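Local coordinates for protein synaptotagmin IV (Rattus norvegicus, PDB 1W15) that takes part in controlling the mobility of neuronal dense core vesicles through its interaction with the kinesin KIF1A, at residues P53-N58 against K69-K74. Residues are numbered along the deposited sequence; the frame is centred on the assembly and turned at random.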
# COMPACT_ATOMS: atom_id res chain seq x y z
N PRO A 53 -4.53 20.00 2.84
CA PRO A 53 -3.45 19.58 1.95
C PRO A 53 -3.81 18.58 0.85
O PRO A 53 -4.63 17.70 1.05
CB PRO A 53 -2.40 18.96 2.89
CG PRO A 53 -3.22 18.52 4.13
CD PRO A 53 -4.36 19.48 4.22
N TYR A 54 -3.17 18.75 -0.30
CA TYR A 54 -3.08 17.69 -1.32
C TYR A 54 -1.65 17.72 -1.84
O TYR A 54 -0.89 18.65 -1.55
CB TYR A 54 -4.08 17.88 -2.46
CG TYR A 54 -3.91 19.13 -3.29
CD1 TYR A 54 -4.33 20.39 -2.82
CD2 TYR A 54 -3.35 19.05 -4.57
CE1 TYR A 54 -4.19 21.54 -3.61
CE2 TYR A 54 -3.17 20.20 -5.37
CZ TYR A 54 -3.58 21.42 -4.88
OH TYR A 54 -3.41 22.51 -5.68
N VAL A 55 -1.28 16.72 -2.63
CA VAL A 55 0.07 16.67 -3.12
C VAL A 55 0.05 16.52 -4.63
O VAL A 55 -0.65 15.66 -5.20
CB VAL A 55 0.83 15.45 -2.50
CG1 VAL A 55 2.27 15.38 -3.07
CG2 VAL A 55 0.82 15.59 -0.98
N LYS A 56 0.85 17.35 -5.28
CA LYS A 56 1.04 17.29 -6.70
C LYS A 56 2.41 16.70 -6.95
O LYS A 56 3.37 17.04 -6.25
CB LYS A 56 1.03 18.73 -7.27
CG LYS A 56 1.18 18.74 -8.76
CD LYS A 56 0.32 19.80 -9.33
CE LYS A 56 0.50 19.86 -10.82
NZ LYS A 56 -0.12 21.11 -11.26
N VAL A 57 2.49 15.82 -7.94
CA VAL A 57 3.71 15.09 -8.25
C VAL A 57 4.06 15.37 -9.73
O VAL A 57 3.28 15.04 -10.63
CB VAL A 57 3.57 13.57 -8.02
CG1 VAL A 57 4.96 12.86 -8.21
CG2 VAL A 57 3.01 13.25 -6.60
N ASN A 58 5.21 15.99 -9.99
CA ASN A 58 5.65 16.29 -11.36
C ASN A 58 6.84 15.40 -11.68
O ASN A 58 7.73 15.28 -10.86
CB ASN A 58 6.04 17.77 -11.50
CG ASN A 58 4.85 18.71 -11.38
OD1 ASN A 58 3.79 18.40 -11.91
ND2 ASN A 58 5.01 19.86 -10.68
N LYS A 69 0.74 14.28 -11.67
CA LYS A 69 -0.33 13.58 -10.96
C LYS A 69 -0.70 14.43 -9.78
O LYS A 69 0.08 15.28 -9.38
CB LYS A 69 0.19 12.24 -10.41
CG LYS A 69 0.87 11.32 -11.44
CD LYS A 69 -0.08 10.66 -12.41
CE LYS A 69 0.73 9.71 -13.31
NZ LYS A 69 -0.19 9.17 -14.30
N LYS A 70 -1.87 14.20 -9.20
CA LYS A 70 -2.18 14.84 -7.94
C LYS A 70 -3.10 13.98 -7.11
O LYS A 70 -3.85 13.15 -7.67
CB LYS A 70 -2.71 16.26 -8.12
CG LYS A 70 -4.08 16.42 -8.50
CD LYS A 70 -4.31 17.93 -8.74
CE LYS A 70 -5.65 18.12 -9.45
NZ LYS A 70 -5.78 19.54 -9.97
N THR A 71 -2.97 14.12 -5.78
CA THR A 71 -3.82 13.38 -4.86
C THR A 71 -5.08 14.13 -4.62
O THR A 71 -5.22 15.28 -5.01
CB THR A 71 -3.13 13.17 -3.47
OG1 THR A 71 -3.10 14.43 -2.76
CG2 THR A 71 -1.66 12.69 -3.59
N HIS A 72 -5.99 13.45 -3.93
CA HIS A 72 -7.19 14.08 -3.36
C HIS A 72 -6.78 14.98 -2.23
O HIS A 72 -5.65 14.90 -1.72
CB HIS A 72 -8.14 13.01 -2.83
CG HIS A 72 -8.72 12.15 -3.90
ND1 HIS A 72 -9.93 12.42 -4.50
CD2 HIS A 72 -8.22 11.06 -4.53
CE1 HIS A 72 -10.18 11.50 -5.42
NE2 HIS A 72 -9.16 10.66 -5.46
N VAL A 73 -7.69 15.86 -1.85
CA VAL A 73 -7.31 16.74 -0.75
C VAL A 73 -7.89 16.23 0.57
O VAL A 73 -9.01 15.77 0.66
CB VAL A 73 -7.76 18.18 -1.01
CG1 VAL A 73 -8.61 18.25 -2.27
CG2 VAL A 73 -8.55 18.73 0.16
N LYS A 74 -7.06 16.37 1.62
CA LYS A 74 -7.51 16.09 2.98
C LYS A 74 -7.86 17.43 3.66
O LYS A 74 -7.11 18.39 3.56
CB LYS A 74 -6.42 15.31 3.70
CG LYS A 74 -6.15 13.96 3.00
CD LYS A 74 -7.46 13.15 2.93
CE LYS A 74 -7.31 11.69 2.43
NZ LYS A 74 -7.41 11.58 0.95
O HOH W 1 -3.72 21.81 -8.67
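Val57 and Lys69 form an antiparallel hydrogen-bonded pair, Val57 N reaching Lys69 O at 2.9 Å and Lys69 N reaching Val57 O at 2.8 Å. Beyond the non-hydrogen-bonded pair Lys56 and Lys70, Thr71 N still donates to Val55 O (2.8 Å), but the return bond, from Val55 N, is accepted by a side chain in place of a backbone carbonyl. From its CB, which sits 3.9 Å from Val55 O, Thr71 divides: with chi1 at 72°, OG1 is held between its own backbone N and carbonyl carbon and accepts a hydrogen bond from Val55 N at 2.9 Å, while CG2 lies against Val55 O (3.5 Å) and Val55 CB; the side chain also touches Val36 and Phe82 of the facing sheet. The hydroxyl then donates to His72 O at 2.8 Å, serving both strand partner and following residue. A valine here would probably leave Val55 N and His72 O without these mates and weaken the hold on the departing chain. His72 is an extra residue: Val55 lies across from Thr71 but Tyr54 from Val73, and Lys74 N closes onto Pro53 O. Across the outer face, Tyr54 lies obliquely to Lys70 CD, Thr71 O and Val73 CB; its OH is hydrogen-bonded to Asn113 ND2 and shares a water with Lys70 NZ, the lysine's link being weak. The arrangement is that of a beta hairpin, strands 53-61 and 64-70, at the margin of one sheet of the C2B domain's beta sandwich.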